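Side-chain contacts in substrate-binding protein (Synechococcus sp., PDB 6WPN), which probably binds a sugar or oligosaccharide in the periplasm and delivers it to a membrane transporter for uptake: residues A170-I175 with Y182-T187; R247-L252 with G256-L261; M300-P305 with L319-G324. All blocks are in the same frame, centred on the assembly; numbering follows the deposited sequence.

Contact 1 (A170-I175 with Y182-T187); sequences AYARSI and YGLFVT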
ATOM      1  N   ALA A 170      -4.322  -8.952  23.562  1.00 42.82           N
ATOM      2  CA  ALA A 170      -4.979 -10.119  24.149  1.00 43.43           C
ATOM      3  C   ALA A 170      -5.063 -11.270  23.152  1.00 43.42           C
ATOM      4  O   ALA A 170      -4.859 -12.433  23.516  1.00 39.42           O
ATOM      5  CB  ALA A 170      -6.373  -9.739  24.647  1.00 49.33           C
ATOM      6  N   TYR A 171      -5.352 -10.958  21.886  1.00 37.47           N
ATOM      7  CA  TYR A 171      -5.393 -11.977  20.842  1.00 35.44           C
ATOM      8  C   TYR A 171      -4.022 -12.604  20.628  1.00 42.25           C
ATOM      9  O   TYR A 171      -3.891 -13.834  20.577  1.00 37.58           O
ATOM     10  CB  TYR A 171      -5.919 -11.356  19.546  1.00 39.02           C
ATOM     11  CG  TYR A 171      -5.425 -11.999  18.266  1.00 38.54           C
ATOM     12  CD1 TYR A 171      -5.955 -13.199  17.811  1.00 44.12           C
ATOM     13  CD2 TYR A 171      -4.454 -11.378  17.490  1.00 42.99           C
ATOM     14  CE1 TYR A 171      -5.513 -13.775  16.632  1.00 37.17           C
ATOM     15  CE2 TYR A 171      -4.007 -11.944  16.314  1.00 37.96           C
ATOM     16  CZ  TYR A 171      -4.542 -13.141  15.889  1.00 37.73           C
ATOM     17  OH  TYR A 171      -4.088 -13.705  14.714  1.00 45.63           O
ATOM     18  N   ALA A 172      -2.986 -11.766  20.497  1.00 35.23           N
ATOM     19  CA  ALA A 172      -1.641 -12.266  20.227  1.00 34.95           C
ATOM     20  C   ALA A 172      -1.153 -13.179  21.344  1.00 38.36           C
ATOM     21  O   ALA A 172      -0.493 -14.191  21.083  1.00 39.67           O
ATOM     22  CB  ALA A 172      -0.674 -11.096  20.028  1.00 28.90           C
ATOM     23  N   ARG A 173      -1.447 -12.826  22.596  1.00 39.33           N
ATOM     24  CA  ARG A 173      -1.062 -13.682  23.713  1.00 45.15           C
ATOM     25  C   ARG A 173      -1.713 -15.055  23.602  1.00 51.62           C
ATOM     26  O   ARG A 173      -1.046 -16.083  23.773  1.00 49.45           O
ATOM     27  CB  ARG A 173      -1.425 -13.013  25.040  1.00 54.23           C
ATOM     28  CG  ARG A 173      -0.585 -11.787  25.340  1.00 63.45           C
ATOM     29  CD  ARG A 173      -0.721 -11.330  26.777  1.00 66.53           C
ATOM     30  NE  ARG A 173      -1.819 -10.384  26.955  1.00 70.76           N
ATOM     31  CZ  ARG A 173      -1.670  -9.064  26.941  1.00 64.16           C
ATOM     32  NH1 ARG A 173      -0.468  -8.534  26.756  1.00 55.96           N
ATOM     33  NH2 ARG A 173      -2.723  -8.275  27.108  1.00 59.33           N
ATOM     34  N   SER A 174      -3.016 -15.093  23.297  1.00 45.41           N
ATOM     35  CA  SER A 174      -3.714 -16.374  23.213  1.00 48.10           C
ATOM     36  C   SER A 174      -3.111 -17.263  22.134  1.00 45.05           C
ATOM     37  O   SER A 174      -2.996 -18.481  22.317  1.00 54.20           O
ATOM     38  CB  SER A 174      -5.205 -16.152  22.943  1.00 47.16           C
ATOM     39  OG  SER A 174      -5.874 -15.686  24.102  1.00 50.96           O
ATOM     40  N   ILE A 175      -2.693 -16.672  21.014  1.00 41.58           N
ATOM     41  CA  ILE A 175      -2.057 -17.462  19.966  1.00 47.87           C
ATOM     42  C   ILE A 175      -0.676 -17.930  20.413  1.00 50.45           C
ATOM     43  O   ILE A 175      -0.299 -19.088  20.196  1.00 48.29           O
ATOM     44  CB  ILE A 175      -1.977 -16.651  18.660  1.00 49.00           C
ATOM     45  CG1 ILE A 175      -3.370 -16.196  18.203  1.00 47.59           C
ATOM     46  CG2 ILE A 175      -1.289 -17.465  17.572  1.00 54.62           C
ATOM     47  CD1 ILE A 175      -4.213 -17.287  17.592  1.00 38.57           C
ATOM     48  N   TYR A 182       2.549 -17.330  15.952  1.00 46.55           N
ATOM     49  CA  TYR A 182       2.467 -15.885  16.109  1.00 47.03           C
ATOM     50  C   TYR A 182       1.144 -15.349  15.579  1.00 45.39           C
ATOM     51  O   TYR A 182       0.637 -15.812  14.552  1.00 43.28           O
ATOM     52  CB  TYR A 182       3.657 -15.219  15.408  1.00 42.11           C
ATOM     53  CG  TYR A 182       4.953 -15.490  16.137  1.00 41.60           C
ATOM     54  CD1 TYR A 182       5.322 -14.732  17.241  1.00 45.14           C
ATOM     55  CD2 TYR A 182       5.782 -16.543  15.756  1.00 36.53           C
ATOM     56  CE1 TYR A 182       6.497 -14.991  17.925  1.00 44.92           C
ATOM     57  CE2 TYR A 182       6.961 -16.812  16.436  1.00 32.39           C
ATOM     58  CZ  TYR A 182       7.309 -16.031  17.519  1.00 38.67           C
ATOM     59  OH  TYR A 182       8.473 -16.281  18.207  1.00 56.48           O
ATOM     60  N   GLY A 183       0.601 -14.349  16.280  1.00 44.86           N
ATOM     61  CA  GLY A 183      -0.684 -13.790  15.900  1.00 31.96           C
ATOM     62  C   GLY A 183      -0.628 -12.850  14.716  1.00 39.84           C
ATOM     63  O   GLY A 183      -1.588 -12.773  13.942  1.00 47.40           O
ATOM     64  N   LEU A 184       0.467 -12.106  14.566  1.00 40.54           N
ATOM     65  CA  LEU A 184       0.590 -11.153  13.469  1.00 45.00           C
ATOM     66  C   LEU A 184       2.066 -10.858  13.226  1.00 43.19           C
ATOM     67  O   LEU A 184       2.941 -11.278  13.986  1.00 40.33           O
ATOM     68  CB  LEU A 184      -0.189  -9.864  13.756  1.00 37.67           C
ATOM     69  CG  LEU A 184       0.416  -8.898  14.773  1.00 46.20           C
ATOM     70  CD1 LEU A 184      -0.251  -7.535  14.659  1.00 37.72           C
ATOM     71  CD2 LEU A 184       0.295  -9.446  16.201  1.00 47.32           C
ATOM     72  N   PHE A 185       2.326 -10.121  12.147  1.00 46.80           N
ATOM     73  CA  PHE A 185       3.690  -9.816  11.718  1.00 37.73           C
ATOM     74  C   PHE A 185       3.663  -8.435  11.081  1.00 39.02           C
ATOM     75  O   PHE A 185       3.165  -8.286   9.963  1.00 38.48           O
ATOM     76  CB  PHE A 185       4.195 -10.864  10.720  1.00 31.96           C
ATOM     77  CG  PHE A 185       5.653 -10.731  10.361  1.00 36.19           C
ATOM     78  CD1 PHE A 185       6.114  -9.667   9.600  1.00 38.86           C
ATOM     79  CD2 PHE A 185       6.556 -11.704  10.753  1.00 36.30           C
ATOM     80  CE1 PHE A 185       7.447  -9.556   9.268  1.00 40.80           C
ATOM     81  CE2 PHE A 185       7.894 -11.603  10.419  1.00 45.68           C
ATOM     82  CZ  PHE A 185       8.343 -10.527   9.676  1.00 42.59           C
ATOM     83  N   VAL A 186       4.190  -7.430  11.771  1.00 40.62           N
ATOM     84  CA  VAL A 186       4.315  -6.091  11.207  1.00 41.81           C
ATOM     85  C   VAL A 186       5.792  -5.720  11.228  1.00 43.15           C
ATOM     86  O   VAL A 186       6.410  -5.669  12.297  1.00 39.22           O
ATOM     87  CB  VAL A 186       3.465  -5.063  11.966  1.00 52.28           C
ATOM     88  CG1 VAL A 186       3.646  -3.682  11.363  1.00 48.13           C
ATOM     89  CG2 VAL A 186       1.999  -5.473  11.942  1.00 52.67           C
ATOM     90  N   THR A 187       6.355  -5.473  10.049  1.00 39.30           N
ATOM     91  CA  THR A 187       7.781  -5.230   9.938  1.00 42.33           C
ATOM     92  C   THR A 187       8.138  -3.831  10.431  1.00 50.30           C
ATOM     93  O   THR A 187       7.356  -2.882  10.312  1.00 51.12           O
ATOM     94  CB  THR A 187       8.254  -5.409   8.493  1.00 39.93           C
ATOM     95  OG1 THR A 187       9.681  -5.300   8.443  1.00 39.58           O
ATOM     96  CG2 THR A 187       7.637  -4.349   7.578  1.00 37.54           C
TER
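Ala172 and Gly183 bring their CA atoms within 4.7 Å of each other, where the loop 182-187 passes helix 168-179 at its beginning and then leads away. The helix and the loop that follows it are consistent with one of the two alpha/beta lobes of a solute-binding protein. Tyr171 makes the one polar bond between the segments: its OH donates to Gly183 O at 2.8 Å. The C=O...donor angle of 120° and a tilt of 15° from the carbonyl plane show that the hydroxyl comes in from the side of the carbonyl. Chi1 of 152° sets CG roughly anti to the backbone N, which swings the ring off the helix so that the carbonyl oxygen lies at the ring's edge, near its plane. A phenylalanine here would keep the ring but would probably leave Gly183 O without this donor. The absence of a side chain at Gly183 fits the close approach, because a beta carbon built there would fall 3.0 Å from Tyr171 CE2. Ile175 covers the preceding peptide with its CG2, 3.8 Å from Tyr182 C. Leu153 of helix 150-155 touches both Tyr171 and Ile175, extending this buried cluster. Next along the chain the contact is apolar: Ala172 CB meets the CD2 branch of Leu184 at 4.3 Å.

Contact 2 (R247-L252 with G256-L261); sequences RRAIEL and GELALL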
ATOM      1  N   ARG A 247       7.731 -10.184   3.081  1.00 47.75           N
ATOM      2  CA  ARG A 247       7.991 -11.455   2.415  1.00 55.80           C
ATOM      3  C   ARG A 247       8.174 -12.578   3.427  1.00 52.20           C
ATOM      4  O   ARG A 247       7.800 -13.725   3.160  1.00 48.64           O
ATOM      5  CB  ARG A 247       9.228 -11.335   1.526  1.00 61.23           C
ATOM      6  CG  ARG A 247       9.052 -10.388   0.351  1.00 74.89           C
ATOM      7  CD  ARG A 247      10.305 -10.334  -0.506  1.00 89.48           C
ATOM      8  NE  ARG A 247      10.181  -9.385  -1.613  1.00100.74           N
ATOM      9  CZ  ARG A 247      11.159  -9.108  -2.470  1.00107.90           C
ATOM     10  NH1 ARG A 247      12.339  -9.705  -2.348  1.00110.00           N
ATOM     11  NH2 ARG A 247      10.965  -8.229  -3.447  1.00106.73           N
ATOM     12  N   ARG A 248       8.746 -12.266   4.592  1.00 44.58           N
ATOM     13  CA  ARG A 248       8.841 -13.252   5.662  1.00 38.90           C
ATOM     14  C   ARG A 248       7.468 -13.550   6.257  1.00 40.46           C
ATOM     15  O   ARG A 248       7.171 -14.703   6.596  1.00 38.97           O
ATOM     16  CB  ARG A 248       9.810 -12.761   6.736  1.00 34.26           C
ATOM     17  CG  ARG A 248       9.865 -13.618   7.987  1.00 35.67           C
ATOM     18  CD  ARG A 248      10.304 -15.030   7.675  1.00 30.12           C
ATOM     19  NE  ARG A 248      10.439 -15.820   8.893  1.00 36.15           N
ATOM     20  CZ  ARG A 248      10.778 -17.103   8.918  1.00 35.93           C
ATOM     21  NH1 ARG A 248      11.017 -17.754   7.788  1.00 38.42           N
ATOM     22  NH2 ARG A 248      10.886 -17.735  10.076  1.00 36.55           N
ATOM     23  N   ALA A 249       6.620 -12.524   6.397  1.00 36.14           N
ATOM     24  CA  ALA A 249       5.256 -12.763   6.861  1.00 34.46           C
ATOM     25  C   ALA A 249       4.522 -13.688   5.907  1.00 38.47           C
ATOM     26  O   ALA A 249       3.843 -14.630   6.335  1.00 45.09           O
ATOM     27  CB  ALA A 249       4.501 -11.443   6.997  1.00 31.96           C
ATOM     28  N   ILE A 250       4.666 -13.435   4.606  1.00 39.71           N
ATOM     29  CA  ILE A 250       4.112 -14.316   3.581  1.00 40.85           C
ATOM     30  C   ILE A 250       4.584 -15.745   3.804  1.00 40.55           C
ATOM     31  O   ILE A 250       3.787 -16.691   3.806  1.00 50.17           O
ATOM     32  CB  ILE A 250       4.511 -13.801   2.185  1.00 46.90           C
ATOM     33  CG1 ILE A 250       3.608 -12.641   1.754  1.00 44.38           C
ATOM     34  CG2 ILE A 250       4.616 -14.933   1.170  1.00 57.21           C
ATOM     35  CD1 ILE A 250       4.154 -11.851   0.579  1.00 49.77           C
ATOM     36  N   GLU A 251       5.889 -15.912   4.025  1.00 35.21           N
ATOM     37  CA  GLU A 251       6.457 -17.241   4.226  1.00 40.07           C
ATOM     38  C   GLU A 251       5.914 -17.901   5.488  1.00 37.35           C
ATOM     39  O   GLU A 251       5.676 -19.114   5.510  1.00 44.57           O
ATOM     40  CB  GLU A 251       7.978 -17.138   4.294  1.00 46.40           C
ATOM     41  CG  GLU A 251       8.690 -18.466   4.441  1.00 68.38           C
ATOM     42  CD  GLU A 251      10.205 -18.309   4.445  1.00 77.04           C
ATOM     43  OE1 GLU A 251      10.708 -17.471   5.224  1.00 76.65           O
ATOM     44  OE2 GLU A 251      10.890 -19.024   3.677  1.00 80.02           O
ATOM     45  N   LEU A 252       5.705 -17.121   6.549  1.00 33.69           N
ATOM     46  CA  LEU A 252       5.237 -17.706   7.799  1.00 38.17           C
ATOM     47  C   LEU A 252       3.782 -18.140   7.690  1.00 43.41           C
ATOM     48  O   LEU A 252       3.395 -19.179   8.241  1.00 44.26           O
ATOM     49  CB  LEU A 252       5.418 -16.717   8.956  1.00 40.61           C
ATOM     50  CG  LEU A 252       6.837 -16.452   9.473  1.00 40.86           C
ATOM     51  CD1 LEU A 252       6.808 -15.392  10.555  1.00 39.25           C
ATOM     52  CD2 LEU A 252       7.496 -17.725   9.998  1.00 37.37           C
ATOM     53  N   GLY A 256       1.853 -22.078   7.930  1.00 46.07           N
ATOM     54  CA  GLY A 256       0.983 -22.310   9.061  1.00 35.82           C
ATOM     55  C   GLY A 256       1.524 -21.798  10.373  1.00 46.29           C
ATOM     56  O   GLY A 256       1.087 -22.258  11.430  1.00 55.64           O
ATOM     57  N   GLU A 257       2.474 -20.862  10.340  1.00 54.23           N
ATOM     58  CA  GLU A 257       3.089 -20.321  11.544  1.00 51.74           C
ATOM     59  C   GLU A 257       2.602 -18.920  11.888  1.00 53.95           C
ATOM     60  O   GLU A 257       3.058 -18.348  12.884  1.00 47.22           O
ATOM     61  CB  GLU A 257       4.615 -20.323  11.404  1.00 57.59           C
ATOM     62  CG  GLU A 257       5.250 -21.689  11.622  1.00 76.76           C
ATOM     63  CD  GLU A 257       5.164 -22.148  13.070  1.00 99.28           C
ATOM     64  OE1 GLU A 257       5.282 -21.291  13.975  1.00106.80           O
ATOM     65  OE2 GLU A 257       4.975 -23.366  13.303  1.00102.83           O
ATOM     66  N   LEU A 258       1.693 -18.355  11.094  1.00 50.25           N
ATOM     67  CA  LEU A 258       1.163 -17.015  11.314  1.00 33.75           C
ATOM     68  C   LEU A 258      -0.358 -17.078  11.252  1.00 40.82           C
ATOM     69  O   LEU A 258      -0.919 -17.529  10.249  1.00 43.77           O
ATOM     70  CB  LEU A 258       1.715 -16.036  10.271  1.00 31.72           C
ATOM     71  CG  LEU A 258       1.403 -14.547  10.433  1.00 36.03           C
ATOM     72  CD1 LEU A 258       1.869 -14.063  11.790  1.00 36.90           C
ATOM     73  CD2 LEU A 258       2.062 -13.735   9.324  1.00 32.21           C
ATOM     74  N   ALA A 259      -1.023 -16.617  12.315  1.00 42.08           N
ATOM     75  CA  ALA A 259      -2.477 -16.729  12.384  1.00 40.21           C
ATOM     76  C   ALA A 259      -3.177 -15.670  11.543  1.00 38.96           C
ATOM     77  O   ALA A 259      -4.243 -15.940  10.983  1.00 40.40           O
ATOM     78  CB  ALA A 259      -2.949 -16.638  13.836  1.00 37.17           C
ATOM     79  N   LEU A 260      -2.611 -14.471  11.442  1.00 35.60           N
ATOM     80  CA  LEU A 260      -3.217 -13.397  10.665  1.00 36.82           C
ATOM     81  C   LEU A 260      -2.158 -12.786   9.761  1.00 45.85           C
ATOM     82  O   LEU A 260      -1.071 -12.434  10.224  1.00 51.45           O
ATOM     83  CB  LEU A 260      -3.831 -12.324  11.576  1.00 35.14           C
ATOM     84  CG  LEU A 260      -4.628 -11.187  10.919  1.00 34.90           C
ATOM     85  CD1 LEU A 260      -5.691 -10.654  11.870  1.00 30.88           C
ATOM     86  CD2 LEU A 260      -3.718 -10.049  10.485  1.00 39.19           C
ATOM     87  N   LEU A 261      -2.497 -12.626   8.486  1.00 44.09           N
ATOM     88  CA  LEU A 261      -1.614 -12.034   7.488  1.00 38.59           C
ATOM     89  C   LEU A 261      -2.345 -10.876   6.827  1.00 39.02           C
ATOM     90  O   LEU A 261      -3.416 -11.070   6.244  1.00 41.22           O
ATOM     91  CB  LEU A 261      -1.198 -13.077   6.445  1.00 29.96           C
ATOM     92  CG  LEU A 261      -0.376 -12.590   5.249  1.00 38.21           C
ATOM     93  CD1 LEU A 261       1.048 -12.222   5.654  1.00 27.82           C
ATOM     94  CD2 LEU A 261      -0.372 -13.637   4.149  1.00 31.43           C
TER
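Leu252, which meets Glu257 across the contact, also lays CD2 against one face of the Arg248 guanidinium, 3.3 Å above its plane and toward the rim. At the edge of that group, in its plane, stands Glu251 OE1, salt-bridged to Arg248 NH1 at 2.6 Å; the carboxylate is approached from above, 52° out of its own plane. A second carboxylate, that of Glu240, pairs with Arg248 NE, so two acids hold the guanidinium beside the leucine. The helix ends in a Schellman motif: Gly256 has a phi of 77°, and Glu257 N donates to Leu252 O at 2.8 Å. Glu257 rests its CB by Leu252 CD2 while its carboxylate leads off to a salt bridge with Arg181. Beyond the turn, Leu258 CB packs 4.0 Å from Leu252 CB. With CG anti to the backbone N (chi1 -173°), Leu258 extends CD2 to 4.1 Å from Ala249 CB. Leu261 CD1 reaches the same alanine, 3.8 Å from Ala249 CB. The chain leaving helix 246-254 thus folds back along it, and Leu261 of strand 260-263, which pairs antiparallel with strand 137-149, touches it; Phe185 borders the helix, and Phe267 of helix 265-274 touches Ile250 and Leu261.

Contact 3 (M300-P305 with L319-G324); sequences MTLAVP and LFLTNG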
HETATM    1  N   MSE A 300      -2.340   3.841  -6.411  1.00 58.07           N
HETATM    2  CA  MSE A 300      -1.343   3.851  -7.475  1.00 60.23           C
HETATM    3  C   MSE A 300      -1.745   4.845  -8.558  1.00 56.99           C
HETATM    4  O   MSE A 300      -2.880   4.827  -9.028  1.00 67.12           O
HETATM    5  CB  MSE A 300      -1.181   2.454  -8.073  1.00 72.73           C
HETATM    6  CG  MSE A 300      -0.804   1.404  -7.053  1.00102.08           C
HETATM    7 SE   MSE A 300       0.823   1.874  -6.096  1.00131.56          SE
HETATM    8  CE  MSE A 300       2.081   1.842  -7.584  1.00131.24           C
ATOM      9  N   THR A 301      -0.816   5.715  -8.952  1.00 40.16           N
ATOM     10  CA  THR A 301      -1.104   6.771  -9.911  1.00 48.15           C
ATOM     11  C   THR A 301      -0.089   6.746 -11.045  1.00 49.96           C
ATOM     12  O   THR A 301       0.919   6.035 -11.003  1.00 54.52           O
ATOM     13  CB  THR A 301      -1.094   8.159  -9.257  1.00 47.89           C
ATOM     14  OG1 THR A 301       0.210   8.429  -8.728  1.00 55.74           O
ATOM     15  CG2 THR A 301      -2.115   8.225  -8.132  1.00 45.55           C
ATOM     16  N   LEU A 302      -0.381   7.531 -12.076  1.00 53.74           N
ATOM     17  CA  LEU A 302       0.500   7.701 -13.222  1.00 54.13           C
ATOM     18  C   LEU A 302       0.767   9.186 -13.398  1.00 53.06           C
ATOM     19  O   LEU A 302      -0.175   9.983 -13.415  1.00 60.78           O
ATOM     20  CB  LEU A 302      -0.123   7.107 -14.489  1.00 50.23           C
ATOM     21  CG  LEU A 302      -0.306   5.590 -14.454  1.00 42.57           C
ATOM     22  CD1 LEU A 302      -0.890   5.098 -15.765  1.00 47.47           C
ATOM     23  CD2 LEU A 302       1.009   4.884 -14.133  1.00 43.53           C
ATOM     24  N   ALA A 303       2.041   9.562 -13.515  1.00 48.61           N
ATOM     25  CA  ALA A 303       2.432  10.962 -13.612  1.00 43.43           C
ATOM     26  C   ALA A 303       3.291  11.185 -14.851  1.00 53.78           C
ATOM     27  O   ALA A 303       3.892  10.253 -15.394  1.00 59.65           O
ATOM     28  CB  ALA A 303       3.186  11.422 -12.358  1.00 43.35           C
ATOM     29  N   VAL A 304       3.344  12.442 -15.288  1.00 49.06           N
ATOM     30  CA  VAL A 304       4.111  12.839 -16.467  1.00 54.38           C
ATOM     31  C   VAL A 304       5.224  13.800 -16.053  1.00 56.21           C
ATOM     32  O   VAL A 304       4.948  14.956 -15.699  1.00 57.40           O
ATOM     33  CB  VAL A 304       3.200  13.478 -17.529  1.00 54.69           C
ATOM     34  CG1 VAL A 304       4.008  13.852 -18.772  1.00 61.90           C
ATOM     35  CG2 VAL A 304       2.058  12.546 -17.882  1.00 46.36           C
ATOM     36  N   PRO A 305       6.486  13.375 -16.102  1.00 56.70           N
ATOM     37  CA  PRO A 305       7.588  14.273 -15.725  1.00 49.81           C
ATOM     38  C   PRO A 305       7.611  15.532 -16.577  1.00 57.74           C
ATOM     39  O   PRO A 305       7.277  15.508 -17.763  1.00 64.30           O
ATOM     40  CB  PRO A 305       8.833  13.412 -15.962  1.00 48.91           C
ATOM     41  CG  PRO A 305       8.335  12.005 -15.791  1.00 51.71           C
ATOM     42  CD  PRO A 305       6.958  12.009 -16.387  1.00 54.35           C
ATOM     43  N   LEU A 319      -4.288   8.146 -19.839  1.00 43.43           N
ATOM     44  CA  LEU A 319      -5.744   8.034 -19.922  1.00 52.51           C
ATOM     45  C   LEU A 319      -6.173   6.696 -20.517  1.00 49.93           C
ATOM     46  O   LEU A 319      -7.178   6.116 -20.088  1.00 45.42           O
ATOM     47  CB  LEU A 319      -6.320   9.190 -20.742  1.00 53.25           C
ATOM     48  CG  LEU A 319      -6.247  10.586 -20.119  1.00 52.17           C
ATOM     49  CD1 LEU A 319      -6.560  11.660 -21.149  1.00 55.96           C
ATOM     50  CD2 LEU A 319      -7.206  10.677 -18.949  1.00 55.23           C
ATOM     51  N   PHE A 320      -5.429   6.191 -21.504  1.00 50.86           N
ATOM     52  CA  PHE A 320      -5.752   4.893 -22.091  1.00 48.14           C
ATOM     53  C   PHE A 320      -5.570   3.769 -21.081  1.00 48.26           C
ATOM     54  O   PHE A 320      -6.405   2.861 -20.998  1.00 56.24           O
ATOM     55  CB  PHE A 320      -4.895   4.647 -23.334  1.00 49.41           C
ATOM     56  CG  PHE A 320      -5.141   3.314 -23.992  1.00 56.12           C
ATOM     57  CD1 PHE A 320      -6.242   3.120 -24.811  1.00 58.83           C
ATOM     58  CD2 PHE A 320      -4.257   2.261 -23.806  1.00 55.12           C
ATOM     59  CE1 PHE A 320      -6.464   1.897 -25.423  1.00 60.53           C
ATOM     60  CE2 PHE A 320      -4.472   1.037 -24.416  1.00 55.66           C
ATOM     61  CZ  PHE A 320      -5.579   0.855 -25.224  1.00 57.43           C
ATOM     62  N   LEU A 321      -4.478   3.804 -20.315  1.00 49.40           N
ATOM     63  CA  LEU A 321      -4.237   2.754 -19.332  1.00 55.01           C
ATOM     64  C   LEU A 321      -5.275   2.775 -18.223  1.00 55.05           C
ATOM     65  O   LEU A 321      -5.522   1.744 -17.587  1.00 68.01           O
ATOM     66  CB  LEU A 321      -2.836   2.902 -18.737  1.00 57.14           C
ATOM     67  CG  LEU A 321      -1.658   2.513 -19.631  1.00 70.31           C
ATOM     68  CD1 LEU A 321      -0.344   2.951 -19.000  1.00 68.88           C
ATOM     69  CD2 LEU A 321      -1.658   1.016 -19.903  1.00 79.99           C
ATOM     70  N   THR A 322      -5.890   3.928 -17.978  1.00 50.68           N
ATOM     71  CA  THR A 322      -6.816   4.097 -16.869  1.00 44.52           C
ATOM     72  C   THR A 322      -8.259   4.291 -17.326  1.00 51.78           C
ATOM     73  O   THR A 322      -9.084   4.780 -16.550  1.00 56.69           O
ATOM     74  CB  THR A 322      -6.376   5.274 -16.000  1.00 50.01           C
ATOM     75  OG1 THR A 322      -6.418   6.477 -16.777  1.00 53.00           O
ATOM     76  CG2 THR A 322      -4.960   5.059 -15.492  1.00 45.54           C
ATOM     77  N   ASN A 323      -8.595   3.897 -18.553  1.00 57.28           N
ATOM     78  CA  ASN A 323      -9.976   4.046 -18.989  1.00 57.49           C
ATOM     79  C   ASN A 323     -10.824   2.926 -18.390  1.00 66.77           C
ATOM     80  O   ASN A 323     -10.345   2.103 -17.605  1.00 73.10           O
ATOM     81  CB  ASN A 323     -10.069   4.068 -20.517  1.00 52.62           C
ATOM     82  CG  ASN A 323      -9.687   2.743 -21.163  1.00 51.25           C
ATOM     83  OD1 ASN A 323      -9.468   1.735 -20.490  1.00 49.29           O
ATOM     84  ND2 ASN A 323      -9.610   2.744 -22.486  1.00 44.44           N
ATOM     85  N   GLY A 324     -12.098   2.876 -18.789  1.00 67.19           N
ATOM     86  CA  GLY A 324     -13.007   1.895 -18.213  1.00 51.03           C
ATOM     87  C   GLY A 324     -12.614   0.471 -18.556  1.00 54.29           C
ATOM     88  O   GLY A 324     -12.560  -0.402 -17.685  1.00 47.20           O
TER
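Thr322 OG1 is gripped by two partners, Tyr119 OH and Ala318 O in the preceding helical turn, while CG2 of the same residue faces Leu302 across the contact. Chi1 of 63° explains this division of labour: it puts OG1 between the backbone N and the carbonyl carbon, and CG2 anti to the carbonyl carbon, so that the methyl is the group presented to the strand. The hydroxyl of a buried residue is thereby satisfied without taking part in the apolar meeting. That meeting is small, with 97 Å² buried in total, and centres on a single methyl. Leu302 CD1 lies 3.9 Å from Leu321 CD1 and 4.1 Å from Thr322 CG2, and Leu321 CB is also near it, at 4.2 Å. The two leucine side chains lie nearly perpendicular, whereas those of Leu302 and Thr322 run antiparallel, side by side. The backbones stay well apart, the nearest CA atoms, those of Leu302 and Thr322, being 8.9 Å from each other, so side chains alone span the gap. Val87 and Asn89 of one neighbouring strand and Trp139 of another also touch Leu302, and Val48 of helix 42-55 touches Leu321. Just past this point helix 311-321 gives way to the next: Asn323 is the N-cap of helix 324-334, its OD1 accepting a bond from Asn326 N. In chain order, strand 295-303, paired antiparallel with strands 87-90 and 137-149, is followed by helix 311-321, whose last turn and exit touch it here; a helix packed on a sheet after a strand is consistent with the alpha/beta lobes of periplasmic solute-binding proteins.

How the contacts relate
Contacts 1 and 2 form one continuous patch, with centres 11 Å apart. The chain that returns after helix 168-179 runs alongside the one leaving helix 246-254: Tyr182 O lies 2.9 Å from Ala259 N, a probable hydrogen bond, and Tyr171 OH packs 3.3 Å from Ala259 CB. Contact 3 stands apart on the opposite side of the chain's centre, its centre 39 Å from that of contact 1 and 33 Å from that of contact 2. Contacts 2 and 3 nevertheless reach the same sheet, through strands 260-263 and 295-303, each paired with the long strand 137-149. This separation is consistent with the two-lobed shape of solute-binding proteins, in which ligand usually sits between the lobes.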